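Aminopeptidase C (Lactobacillus rhamnosus, PDB 4K7C) probably acts as a cysteine aminopeptidase of the papain-like clan, releasing amino acids from the N-terminal ends of peptides. Local coordinates at residues Val185-Leu190 with Gln205-Glu210; Asp103-Ser108 with Arg213-Thr218; Ser325-Gly330 with Asn385-Lys390; Ala85-Lys90 with Lys250-Trp255. All blocks are in the same frame, centred on the assembly; numbering follows the deposited sequence. Where two conformers were deposited one is given.

Contact 1 (Val185-Leu190 with Gln205-Glu210); sequences VTLRKL and QKMLAE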
loop_
_atom_site.group_PDB
_atom_site.type_symbol
_atom_site.label_atom_id
_atom_site.label_comp_id
_atom_site.label_asym_id
_atom_site.label_seq_id
_atom_site.Cartn_x
_atom_site.Cartn_y
_atom_site.Cartn_z
ATOM N N VAL A 185 42.518 1.809 21.085
ATOM C CA VAL A 185 43.566 0.806 21.271
ATOM C C VAL A 185 44.975 1.383 21.041
ATOM O O VAL A 185 45.902 1.209 21.851
ATOM C CB VAL A 185 43.427 -0.392 20.320
ATOM C CG1 VAL A 185 44.492 -1.414 20.643
ATOM C CG2 VAL A 185 42.056 -1.097 20.440
ATOM N N THR A 186 45.106 2.096 19.932
ATOM C CA THR A 186 46.369 2.640 19.473
ATOM C C THR A 186 46.812 3.726 20.471
ATOM O O THR A 186 47.988 3.772 20.876
ATOM C CB THR A 186 46.203 3.284 18.085
ATOM O OG1 THR A 186 45.744 2.293 17.138
ATOM C CG2 THR A 186 47.459 3.867 17.599
ATOM N N LEU A 187 45.890 4.560 20.892
ATOM C CA LEU A 187 46.190 5.664 21.838
ATOM C C LEU A 187 46.654 5.153 23.216
ATOM O O LEU A 187 47.704 5.640 23.798
ATOM C CB LEU A 187 45.046 6.652 21.997
ATOM C CG LEU A 187 44.659 7.554 20.800
ATOM C CD1 LEU A 187 43.379 8.320 21.148
ATOM C CD2 LEU A 187 45.757 8.523 20.449
ATOM N N ARG A 188 45.944 4.149 23.761
ATOM C CA ARG A 188 46.410 3.519 25.017
ATOM C C ARG A 188 47.793 2.887 24.891
ATOM O O ARG A 188 48.631 2.965 25.849
ATOM C CB ARG A 188 45.352 2.532 25.619
ATOM C CG ARG A 188 44.068 3.233 26.106
ATOM C CD ARG A 188 42.994 2.282 26.705
ATOM N NE ARG A 188 43.512 1.439 27.806
ATOM C CZ ARG A 188 43.465 1.747 29.087
ATOM N NH1 ARG A 188 42.881 2.845 29.490
ATOM N NH2 ARG A 188 43.979 0.898 30.010
ATOM N N LYS A 189 48.034 2.261 23.764
ATOM C CA LYS A 189 49.309 1.657 23.480
ATOM C C LYS A 189 50.454 2.699 23.455
ATOM O O LYS A 189 51.477 2.533 24.100
ATOM C CB LYS A 189 49.286 0.930 22.151
ATOM C CG LYS A 189 50.422 -0.043 22.168
ATOM C CD LYS A 189 50.920 -0.544 20.862
ATOM C CE LYS A 189 51.837 -1.748 21.215
ATOM N NZ LYS A 189 53.125 -1.604 20.496
ATOM N N LEU A 190 50.256 3.772 22.711
ATOM C CA LEU A 190 51.160 4.923 22.722
ATOM C C LEU A 190 51.466 5.411 24.138
ATOM O O LEU A 190 52.635 5.585 24.462
ATOM C CB LEU A 190 50.593 6.082 21.869
ATOM C CG LEU A 190 50.676 5.872 20.357
ATOM C CD1 LEU A 190 49.761 6.837 19.644
ATOM C CD2 LEU A 190 52.076 6.041 19.795
ATOM N N GLN A 205 46.119 13.508 15.017
ATOM C CA GLN A 205 45.800 14.264 13.793
ATOM C C GLN A 205 45.527 13.380 12.575
ATOM O O GLN A 205 44.685 13.698 11.797
ATOM C CB GLN A 205 46.908 15.327 13.515
ATOM C CG GLN A 205 46.901 16.349 14.664
ATOM C CD GLN A 205 45.556 17.155 14.703
ATOM O OE1 GLN A 205 45.074 17.548 13.652
ATOM N NE2 GLN A 205 44.980 17.371 15.859
ATOM N N LYS A 206 46.234 12.269 12.424
ATOM C CA LYS A 206 46.006 11.364 11.333
ATOM C C LYS A 206 44.606 10.711 11.541
ATOM O O LYS A 206 43.857 10.606 10.555
ATOM C CB LYS A 206 47.125 10.325 11.249
ATOM C CG LYS A 206 46.861 9.128 10.328
ATOM C CD LYS A 206 47.516 7.795 10.772
ATOM C CE LYS A 206 46.666 6.520 10.462
ATOM N NZ LYS A 206 45.685 6.128 11.543
HETATM N N MSE A 207 44.301 10.343 12.787
HETATM C CA MSE A 207 42.983 9.702 13.166
HETATM C C MSE A 207 41.845 10.644 12.823
HETATM O O MSE A 207 40.851 10.240 12.182
HETATM C CB MSE A 207 42.893 9.378 14.632
HETATM C CG MSE A 207 43.905 8.296 14.973
HETATM SE SE MSE A 207 44.045 8.220 16.941
HETATM C CE MSE A 207 45.396 6.836 16.763
ATOM N N LEU A 208 42.012 11.898 13.162
ATOM C CA LEU A 208 41.027 12.949 12.885
ATOM C C LEU A 208 40.857 13.193 11.412
ATOM O O LEU A 208 39.722 13.439 10.991
ATOM C CB LEU A 208 41.303 14.241 13.641
ATOM C CG LEU A 208 41.061 14.151 15.157
ATOM C CD1 LEU A 208 41.528 15.389 15.826
ATOM C CD2 LEU A 208 39.630 13.961 15.503
ATOM N N ALA A 209 41.936 13.125 10.613
ATOM C CA ALA A 209 41.845 13.309 9.156
ATOM C C ALA A 209 40.916 12.244 8.573
ATOM O O ALA A 209 40.126 12.518 7.746
ATOM C CB ALA A 209 43.175 13.236 8.428
ATOM N N GLU A 210 41.081 11.027 9.024
ATOM C CA GLU A 210 40.207 9.916 8.624
ATOM C C GLU A 210 38.787 10.142 9.085
ATOM O O GLU A 210 37.890 9.916 8.289
ATOM C CB GLU A 210 40.760 8.624 9.224
ATOM C CG GLU A 210 42.121 8.242 8.664
ATOM C CD GLU A 210 42.942 7.290 9.524
ATOM O OE1 GLU A 210 42.622 7.171 10.742
ATOM O OE2 GLU A 210 43.827 6.638 8.952
#
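T186 O accepts the backbone N-H of L190 at 2.9 Å, an ordinary bond that makes T186 part of its helix; across from it stands M207, a selenomethionine introduced for this derivative. Helix 170-192 and helix 197-219 follow each other through a short turn and run antiparallel as a helical hairpin, a clear example of two helices bridged at this level by one long side chain. The nearest CA atoms, those of T186 and M207, are still 10.1 Å apart. M207 spans the gap because its chain is extended beyond CG: chi2 (167°) places SE and chi3 (-178°) places CE. There CE lies 3.7 Å from T186 CG2, the branch anti to the backbone N, while T186 OG1 sits beside that N and bonds weakly to K182 O. SE is 3.9 Å from L187 CD2, and the L187 and M207 side chains overlap lengthwise, pointing opposite ways. Both also rest on Y112 of helix 96-117. Nearby, K179 is a polar tie between the helices, through a salt bridge to E210 and a weak bond to M207 O. Where M207 meets T186 and L187, however, no hydrogen bond crosses, and the meeting depends on shape and dispersion.

Contact 2 (Asp103-Ser108 with Arg213-Thr218); sequences DKFEKS and RILAYT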
loop_
_atom_site.group_PDB
_atom_site.type_symbol
_atom_site.label_atom_id
_atom_site.label_comp_id
_atom_site.label_asym_id
_atom_site.label_seq_id
_atom_site.Cartn_x
_atom_site.Cartn_y
_atom_site.Cartn_z
ATOM N N ASP A 103 29.272 18.413 15.478
ATOM C CA ASP A 103 29.093 17.665 16.689
ATOM C C ASP A 103 29.865 16.326 16.659
ATOM O O ASP A 103 30.691 15.957 17.562
ATOM C CB ASP A 103 27.611 17.428 16.991
ATOM C CG ASP A 103 27.408 16.725 18.308
ATOM O OD1 ASP A 103 27.880 17.273 19.335
ATOM O OD2 ASP A 103 26.747 15.596 18.315
ATOM N N LYS A 104 29.633 15.509 15.659
ATOM C CA LYS A 104 30.368 14.274 15.467
ATOM C C LYS A 104 31.859 14.407 15.369
ATOM O O LYS A 104 32.607 13.623 15.881
ATOM C CB LYS A 104 29.856 13.558 14.215
ATOM C CG LYS A 104 28.452 13.010 14.278
ATOM C CD LYS A 104 28.435 11.520 14.174
ATOM C CE LYS A 104 27.071 10.837 14.443
ATOM N NZ LYS A 104 26.507 11.013 15.800
ATOM N N PHE A 105 32.314 15.410 14.623
ATOM C CA PHE A 105 33.727 15.587 14.480
ATOM C C PHE A 105 34.370 16.024 15.819
ATOM O O PHE A 105 35.387 15.453 16.229
ATOM C CB PHE A 105 34.019 16.564 13.354
ATOM C CG PHE A 105 35.472 16.579 12.971
ATOM C CD1 PHE A 105 36.118 15.387 12.636
ATOM C CD2 PHE A 105 36.165 17.760 12.919
ATOM C CE1 PHE A 105 37.450 15.345 12.344
ATOM C CE2 PHE A 105 37.532 17.701 12.571
ATOM C CZ PHE A 105 38.143 16.507 12.243
ATOM N N GLU A 106 33.754 16.974 16.499
ATOM C CA GLU A 106 34.254 17.478 17.820
ATOM C C GLU A 106 34.168 16.357 18.815
ATOM O O GLU A 106 35.115 16.105 19.521
ATOM C CB GLU A 106 33.465 18.685 18.288
ATOM C CG GLU A 106 33.797 19.939 17.481
ATOM C CD GLU A 106 35.154 20.620 17.868
ATOM O OE1 GLU A 106 35.833 20.256 18.874
ATOM O OE2 GLU A 106 35.540 21.552 17.087
ATOM N N LYS A 107 33.076 15.581 18.787
ATOM C CA LYS A 107 33.006 14.407 19.703
ATOM C C LYS A 107 34.117 13.357 19.483
ATOM O O LYS A 107 34.493 12.727 20.432
ATOM C CB LYS A 107 31.624 13.768 19.653
ATOM C CG LYS A 107 30.536 14.529 20.345
ATOM C CD LYS A 107 29.144 13.878 20.119
ATOM C CE LYS A 107 28.155 14.464 21.064
ATOM N NZ LYS A 107 26.774 14.222 20.534
ATOM N N SER A 108 34.577 13.158 18.240
ATOM C CA SER A 108 35.678 12.253 17.895
ATOM C C SER A 108 36.975 12.672 18.643
ATOM O O SER A 108 37.537 11.901 19.435
ATOM C CB SER A 108 35.836 12.139 16.343
ATOM O OG SER A 108 34.636 11.665 15.649
ATOM N N ARG A 213 37.027 12.651 6.872
ATOM C CA ARG A 213 36.641 12.047 5.619
ATOM C C ARG A 213 35.369 11.158 5.707
ATOM O O ARG A 213 34.520 11.216 4.834
ATOM C CB ARG A 213 37.810 11.321 5.040
ATOM C CG ARG A 213 37.438 10.537 3.803
ATOM C CD ARG A 213 38.647 10.104 3.039
ATOM N NE ARG A 213 39.475 9.116 3.668
ATOM C CZ ARG A 213 40.679 9.424 4.208
ATOM N NH1 ARG A 213 41.467 8.470 4.682
ATOM N NH2 ARG A 213 41.076 10.722 4.314
ATOM N N ILE A 214 35.247 10.386 6.780
ATOM C CA ILE A 214 34.005 9.599 7.041
ATOM C C ILE A 214 32.784 10.492 7.157
ATOM O O ILE A 214 31.751 10.249 6.566
ATOM C CB ILE A 214 34.179 8.745 8.350
ATOM C CG1 ILE A 214 35.240 7.680 8.112
ATOM C CG2 ILE A 214 32.823 8.216 8.818
ATOM C CD1 ILE A 214 35.738 6.993 9.379
ATOM N N LEU A 215 32.934 11.625 7.845
ATOM C CA LEU A 215 31.836 12.582 7.938
ATOM C C LEU A 215 31.560 13.389 6.673
ATOM O O LEU A 215 30.446 13.654 6.352
ATOM C CB LEU A 215 32.095 13.477 9.137
ATOM C CG LEU A 215 32.116 12.731 10.427
ATOM C CD1 LEU A 215 32.675 13.608 11.534
ATOM C CD2 LEU A 215 30.744 12.259 10.908
ATOM N N ALA A 216 32.609 13.744 5.916
ATOM C CA ALA A 216 32.423 14.473 4.662
ATOM C C ALA A 216 31.713 13.556 3.683
ATOM O O ALA A 216 30.732 13.951 2.979
ATOM C CB ALA A 216 33.777 14.915 4.156
ATOM N N TYR A 217 32.126 12.300 3.661
ATOM C CA TYR A 217 31.451 11.351 2.739
ATOM C C TYR A 217 29.974 11.107 3.134
ATOM O O TYR A 217 29.106 10.974 2.259
ATOM C CB TYR A 217 32.135 10.018 2.719
ATOM C CG TYR A 217 33.371 9.926 1.858
ATOM C CD1 TYR A 217 34.028 11.069 1.377
ATOM C CD2 TYR A 217 33.965 8.710 1.633
ATOM C CE1 TYR A 217 35.213 10.991 0.615
ATOM C CE2 TYR A 217 35.119 8.617 0.854
ATOM C CZ TYR A 217 35.759 9.749 0.380
ATOM O OH TYR A 217 36.881 9.579 -0.385
ATOM N N THR A 218 29.716 10.959 4.419
ATOM C CA THR A 218 28.343 10.698 4.911
ATOM C C THR A 218 27.407 11.868 4.904
ATOM O O THR A 218 26.224 11.704 4.669
ATOM C CB THR A 218 28.330 10.010 6.282
ATOM O OG1 THR A 218 29.139 10.680 7.257
ATOM C CG2 THR A 218 28.805 8.574 6.102
#
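L215 supplies all the apolar contact in this buried helix-helix packing of 96-117 on 197-219, its two methyls divided between K104 and F105. CD2 meets the root of the lysine, 3.7 Å from K104 CB, the two side chains crossing at about a right angle. CD1 lies 3.7 Å from F105 CB and reaches the backbone too, at 3.6 Å from F105 N, so the leucine is packed against the helix itself as well as its side chains. F105 CG stands anti to its own N (chi1 -168°), and L215 CD1 approaches the ring obliquely. The F105 and L215 CA atoms are 7.4 Å apart, a gap that L215 alone spans here. F13 of a second subunit also meets the F105 ring, and R213 donates to backbone oxygens of F343 and N344 of that subunit.

No hydrogen bond crosses between the segments; the two hydroxyls bond within their own helices. S108 OG donates to K104 O at 2.8 Å, and S108 N reaches the same oxygen from the opposite face of its plane. T218 OG1 repeats the pattern on I214 O at 2.7 Å.

Among the charges, K107 NZ binds D103 OD2 at 2.6 Å, on the syn side of the carboxylate, and also the backbone oxygens of Q137 and G139. K104 bends at chi2, and its NZ leaves the interface for Q136 and D138.

Around this pair, helix 170-192 adds L176 beside K104 and S108, while helices 70-87 and 142-152 both touch D103 and K107.

Contact 3 (Ser325-Gly330 with Asn385-Lys390); sequences SDRQLG and NSWGEK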
loop_
_atom_site.group_PDB
_atom_site.type_symbol
_atom_site.label_atom_id
_atom_site.label_comp_id
_atom_site.label_asym_id
_atom_site.label_seq_id
_atom_site.Cartn_x
_atom_site.Cartn_y
_atom_site.Cartn_z
ATOM N N SER A 325 2.863 8.386 28.026
ATOM C CA SER A 325 2.695 9.113 26.827
ATOM C C SER A 325 2.044 8.313 25.698
ATOM O O SER A 325 2.347 7.170 25.486
ATOM C CB SER A 325 4.043 9.697 26.315
ATOM O OG SER A 325 4.949 8.670 26.078
ATOM N N ASP A 326 1.194 8.979 24.942
ATOM C CA ASP A 326 0.716 8.419 23.675
ATOM C C ASP A 326 1.456 9.268 22.583
ATOM O O ASP A 326 1.090 10.402 22.323
ATOM C CB ASP A 326 -0.789 8.557 23.509
ATOM C CG ASP A 326 -1.302 8.048 22.179
ATOM O OD1 ASP A 326 -0.554 8.106 21.151
ATOM O OD2 ASP A 326 -2.510 7.659 22.125
ATOM N N ARG A 327 2.444 8.638 21.972
ATOM C CA ARG A 327 3.353 9.308 21.023
ATOM C C ARG A 327 2.862 9.409 19.603
ATOM O O ARG A 327 3.531 10.026 18.759
ATOM C CB ARG A 327 4.736 8.647 21.128
ATOM C CG ARG A 327 5.247 8.954 22.509
ATOM C CD ARG A 327 6.626 8.530 22.809
ATOM N NE ARG A 327 6.861 7.098 22.809
ATOM C CZ ARG A 327 6.331 6.193 23.646
ATOM N NH1 ARG A 327 5.373 6.451 24.578
ATOM N NH2 ARG A 327 6.781 4.954 23.516
ATOM N N GLN A 328 1.679 8.867 19.348
ATOM C CA GLN A 328 0.988 9.073 18.114
ATOM C C GLN A 328 0.055 10.242 18.215
ATOM O O GLN A 328 0.084 11.149 17.331
ATOM C CB GLN A 328 0.280 7.750 17.611
ATOM C CG GLN A 328 -0.545 7.983 16.349
ATOM C CD GLN A 328 0.327 8.442 15.148
ATOM O OE1 GLN A 328 -0.050 9.384 14.413
ATOM N NE2 GLN A 328 1.516 7.806 14.997
ATOM N N LEU A 329 -0.803 10.267 19.221
ATOM C CA LEU A 329 -1.753 11.354 19.428
ATOM C C LEU A 329 -1.021 12.580 19.989
ATOM O O LEU A 329 -1.554 13.636 19.956
ATOM C CB LEU A 329 -2.888 10.969 20.314
ATOM C CG LEU A 329 -3.739 9.893 19.702
ATOM C CD1 LEU A 329 -4.874 9.533 20.668
ATOM C CD2 LEU A 329 -4.302 10.298 18.315
ATOM N N GLY A 330 0.176 12.361 20.517
ATOM C CA GLY A 330 0.969 13.443 21.170
ATOM C C GLY A 330 0.466 13.968 22.477
ATOM O O GLY A 330 0.573 15.131 22.737
ATOM N N ASN A 385 7.283 19.341 18.720
ATOM C CA ASN A 385 8.106 18.157 18.542
ATOM C C ASN A 385 8.809 18.252 17.201
ATOM O O ASN A 385 8.579 19.196 16.487
ATOM C CB ASN A 385 7.331 16.833 18.678
ATOM C CG ASN A 385 8.207 15.660 19.185
ATOM O OD1 ASN A 385 9.435 15.701 19.236
ATOM N ND2 ASN A 385 7.534 14.584 19.578
ATOM N N SER A 386 9.734 17.327 16.951
ATOM C CA SER A 386 10.611 17.318 15.743
ATOM C C SER A 386 10.517 15.964 15.035
ATOM O O SER A 386 11.510 15.375 14.544
ATOM C CB SER A 386 12.080 17.643 16.114
ATOM O OG SER A 386 12.609 16.802 17.136
ATOM N N TRP A 387 9.294 15.419 15.019
ATOM C CA TRP A 387 9.022 14.135 14.390
ATOM C C TRP A 387 8.150 14.270 13.169
ATOM O O TRP A 387 7.537 13.270 12.722
ATOM C CB TRP A 387 8.328 13.176 15.397
ATOM C CG TRP A 387 9.170 12.780 16.524
ATOM C CD1 TRP A 387 10.554 12.944 16.669
ATOM C CD2 TRP A 387 8.713 12.132 17.757
ATOM N NE1 TRP A 387 10.930 12.429 17.886
ATOM C CE2 TRP A 387 9.833 11.966 18.584
ATOM C CE3 TRP A 387 7.467 11.698 18.208
ATOM C CZ2 TRP A 387 9.764 11.329 19.822
ATOM C CZ3 TRP A 387 7.364 11.101 19.503
ATOM C CH2 TRP A 387 8.505 10.955 20.302
ATOM N N GLY A 388 8.041 15.495 12.644
ATOM C CA GLY A 388 7.202 15.838 11.489
ATOM C C GLY A 388 5.731 15.935 11.883
ATOM O O GLY A 388 5.320 15.776 13.079
ATOM N N GLU A 389 4.929 16.133 10.873
ATOM C CA GLU A 389 3.507 16.567 11.057
ATOM C C GLU A 389 2.488 15.459 11.232
ATOM O O GLU A 389 1.322 15.760 11.528
ATOM C CB GLU A 389 3.015 17.392 9.868
ATOM C CG GLU A 389 3.736 18.677 9.663
ATOM C CD GLU A 389 3.098 19.574 8.626
ATOM O OE1 GLU A 389 2.642 19.040 7.548
ATOM O OE2 GLU A 389 3.106 20.815 8.881
ATOM N N LYS A 390 2.896 14.211 11.071
ATOM C CA LYS A 390 1.926 13.127 11.154
ATOM C C LYS A 390 1.747 12.487 12.522
ATOM O O LYS A 390 1.098 11.419 12.608
ATOM C CB LYS A 390 2.303 12.070 10.144
ATOM C CG LYS A 390 2.190 12.622 8.713
ATOM C CD LYS A 390 2.693 11.577 7.732
ATOM C CE LYS A 390 2.193 11.948 6.331
ATOM N NZ LYS A 390 3.000 11.264 5.280
#
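The Asn-Ser-Trp-Gly sequence characteristic of papain-like peptidases presents W387 to R327, on the turn that follows strand 325-326. R327 CB stands at the edge of the indole, near its plane, 3.9 Å from W387 CZ3, and R327 CD comes within 4.0 Å of W387 CH2. Farther out the arginine turns away: a bend at chi3 (-65°) brings NH1 back to S325 OG at 2.7 Å, and the guanidinium and ring planes are left 70° apart. The turn itself is an Asx motif. D326 OD1 receives L329 N at 2.9 Å from above the carboxylate plane and Q328 N at 3.0 Å nearly along the C-O bond. Over one face of the indole, N385 ND2 lies 3.1 Å above the plane, toward the rim. N385 OD1 accepts from H364 NE2, and the W387 ring also meets that of H364, consistent with the Asn-His pair of relatives, in which a tryptophan shields the bond. Two N-H groups of the turn thus grip D326 OD1, while S325 OG also bonds V321 O outside it. W387 meets the aliphatic part of R327, with its carbonyl close by: methylene against ring edge, while NH1 is held by S325 OG.

Contact 4 (Ala85-Lys90 with Lys250-Trp255); sequences AQFKIK and KKYVGW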
loop_
_atom_site.group_PDB
_atom_site.type_symbol
_atom_site.label_atom_id
_atom_site.label_comp_id
_atom_site.label_asym_id
_atom_site.label_seq_id
_atom_site.Cartn_x
_atom_site.Cartn_y
_atom_site.Cartn_z
ATOM N N ALA A 85 10.035 35.363 12.710
ATOM C CA ALA A 85 9.309 36.514 13.151
ATOM C C ALA A 85 10.023 37.808 12.722
ATOM O O ALA A 85 9.423 38.625 12.020
ATOM C CB ALA A 85 9.066 36.472 14.662
ATOM N N GLN A 86 11.321 37.898 13.000
ATOM C CA GLN A 86 12.069 39.136 12.701
ATOM C C GLN A 86 12.166 39.416 11.190
ATOM O O GLN A 86 12.049 40.546 10.776
ATOM C CB GLN A 86 13.464 39.054 13.324
ATOM C CG GLN A 86 14.312 40.316 13.203
ATOM C CD GLN A 86 15.682 40.219 13.928
ATOM O OE1 GLN A 86 15.988 39.247 14.643
ATOM N NE2 GLN A 86 16.519 41.240 13.728
ATOM N N PHE A 87 12.435 38.396 10.361
ATOM C CA PHE A 87 12.707 38.574 8.925
ATOM C C PHE A 87 11.529 38.200 8.071
ATOM O O PHE A 87 11.546 38.288 6.841
ATOM C CB PHE A 87 13.999 37.791 8.523
ATOM C CG PHE A 87 15.224 38.342 9.141
ATOM C CD1 PHE A 87 15.895 39.394 8.511
ATOM C CD2 PHE A 87 15.636 37.934 10.403
ATOM C CE1 PHE A 87 17.008 39.948 9.057
ATOM C CE2 PHE A 87 16.785 38.524 11.004
ATOM C CZ PHE A 87 17.438 39.556 10.326
ATOM N N LYS A 88 10.451 37.760 8.714
ATOM C CA LYS A 88 9.217 37.404 8.001
ATOM C C LYS A 88 9.488 36.325 6.977
ATOM O O LYS A 88 9.205 36.428 5.763
ATOM C CB LYS A 88 8.460 38.638 7.421
ATOM C CG LYS A 88 8.141 39.728 8.437
ATOM C CD LYS A 88 7.772 41.037 7.725
ATOM C CE LYS A 88 6.646 41.791 8.433
ATOM N NZ LYS A 88 5.347 41.126 8.086
ATOM N N ILE A 89 9.988 35.211 7.487
ATOM C CA ILE A 89 10.191 34.030 6.621
ATOM C C ILE A 89 9.460 32.848 7.259
ATOM O O ILE A 89 10.032 32.070 8.094
ATOM C CB ILE A 89 11.708 33.676 6.383
ATOM C CG1 ILE A 89 12.559 34.929 6.132
ATOM C CG2 ILE A 89 11.872 32.720 5.215
ATOM C CD1 ILE A 89 14.053 34.680 6.221
ATOM N N LYS A 90 8.214 32.679 6.803
ATOM C CA LYS A 90 7.332 31.634 7.353
ATOM C C LYS A 90 8.015 30.236 7.216
ATOM O O LYS A 90 8.485 29.890 6.145
ATOM C CB LYS A 90 5.975 31.595 6.617
ATOM C CG LYS A 90 4.921 30.854 7.470
ATOM C CD LYS A 90 3.542 30.824 6.816
ATOM C CE LYS A 90 3.491 29.818 5.673
ATOM N NZ LYS A 90 2.121 29.705 5.085
ATOM N N LYS A 250 25.341 35.739 13.350
ATOM C CA LYS A 250 25.361 37.074 13.962
ATOM C C LYS A 250 24.237 37.965 13.424
ATOM O O LYS A 250 23.607 38.660 14.172
ATOM C CB LYS A 250 26.767 37.708 13.810
ATOM C CG LYS A 250 27.872 36.955 14.576
ATOM C CD LYS A 250 29.274 37.604 14.432
ATOM C CE LYS A 250 30.079 37.473 15.724
ATOM N NZ LYS A 250 30.842 36.225 15.613
ATOM N N LYS A 251 23.942 37.908 12.125
ATOM C CA LYS A 251 22.945 38.790 11.508
ATOM C C LYS A 251 21.499 38.347 11.660
ATOM O O LYS A 251 20.644 39.174 12.014
ATOM C CB LYS A 251 23.280 39.023 10.041
ATOM C CG LYS A 251 22.281 39.866 9.272
ATOM C CD LYS A 251 22.802 40.290 7.918
ATOM C CE LYS A 251 21.718 40.967 7.073
ATOM N NZ LYS A 251 22.280 41.268 5.725
ATOM N N TYR A 252 21.257 37.052 11.490
ATOM C CA TYR A 252 19.890 36.533 11.449
ATOM C C TYR A 252 19.384 36.044 12.795
ATOM O O TYR A 252 18.182 36.118 13.044
ATOM C CB TYR A 252 19.729 35.492 10.273
ATOM C CG TYR A 252 19.793 36.104 8.966
ATOM C CD1 TYR A 252 18.617 36.614 8.350
ATOM C CD2 TYR A 252 21.018 36.244 8.282
ATOM C CE1 TYR A 252 18.700 37.238 7.099
ATOM C CE2 TYR A 252 21.103 36.869 7.018
ATOM C CZ TYR A 252 19.937 37.379 6.451
ATOM O OH TYR A 252 19.967 38.029 5.204
ATOM N N VAL A 253 20.300 35.646 13.684
ATOM C CA VAL A 253 19.909 35.239 15.018
ATOM C C VAL A 253 20.346 36.288 16.030
ATOM O O VAL A 253 19.512 36.839 16.758
ATOM C CB VAL A 253 20.467 33.824 15.369
ATOM C CG1 VAL A 253 19.918 33.353 16.727
ATOM C CG2 VAL A 253 19.973 32.793 14.360
ATOM N N GLY A 254 21.643 36.538 16.147
ATOM C CA GLY A 254 22.079 37.702 16.909
ATOM C C GLY A 254 22.107 37.546 18.424
ATOM O O GLY A 254 22.283 38.547 19.142
ATOM N N TRP A 255 22.022 36.299 18.934
ATOM C CA TRP A 255 22.078 36.041 20.359
ATOM C C TRP A 255 23.494 36.064 20.907
ATOM O O TRP A 255 24.435 35.853 20.182
ATOM C CB TRP A 255 21.477 34.662 20.652
ATOM C CG TRP A 255 20.104 34.489 20.266
ATOM C CD1 TRP A 255 19.284 35.390 19.728
ATOM C CD2 TRP A 255 19.333 33.270 20.396
ATOM N NE1 TRP A 255 18.038 34.849 19.516
ATOM C CE2 TRP A 255 18.059 33.536 19.910
ATOM C CE3 TRP A 255 19.622 32.010 20.885
ATOM C CZ2 TRP A 255 17.032 32.553 19.876
ATOM C CZ3 TRP A 255 18.602 31.027 20.861
ATOM C CH2 TRP A 255 17.325 31.336 20.374
HETATM O O HOH W 1 16.058 36.429 14.749
HETATM O O HOH W 2 18.960 39.610 14.482
#
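F87, near the C-terminal end of helix 70-87, packs on Y252, near the corresponding end of helix 245-253, where the backbone includes a wider pi-type turn. In papain-like enzymes the long helix that starts at the nucleophilic cysteine crosses the core, and helix 70-87 appears to be its counterpart. K88 and G254 are the first residues beyond their helices to leave helical geometry, both with positive phi.

The tight part is aromatic. Y252 CD1 sits 3.5 Å above the F87 plane, over the ring centre, but the planes meet at 45°, so the pair is oblique and is neither a stack nor T-shaped. F87 CG lies beside its own N (chi1 -67°), an orientation that sends the ring toward the other helix. Its CE2 and CZ also come close to the backbone, CE2 3.4 Å from Y252 O and CZ 3.6 Å from K251 O. Elsewhere F248 stacks on Y252 and F228 meets it edge-to-face, while Y252 OH and K251 NZ both bind D240.

The loose side is wet. Q86 extends its chain alongside, yet its OE1 stays 4.1 Å from Y252 O, and two waters bridge to the opposite segment. Both donate to that single amide oxygen and also reach the carbonyls near the end of helix 245-253, so the side chain is linked to the opposite backbone by water, with no direct hydrogen bond. The shorter bridge is water 1, which donates to Q86 OE1 at 2.8 Å and to Y252 O at 2.7 Å.

From the N terminus, the chain lays down 85-90 on helix 70-87, then 103-108 on helix 96-117, and enters the hairpin of helices 170-192 and 197-219. Contact 1 closes first, across only 14 residues. Contact 2 follows farther along helix 197-219 and encloses it, and contact 4 encloses both, tying helix 70-87 to helix 245-253 after 159 residues. None of these loops cross. Contacts 1 and 2 touch directly, L208 O lying 3.3 Å from F105 CE1, and both reach the second subunit. Contact 3 opens only afterwards, joining the turn after strand 325-326 to the loop between strands 377-384 and 396-400; its centre is about 41 Å from that of contact 1.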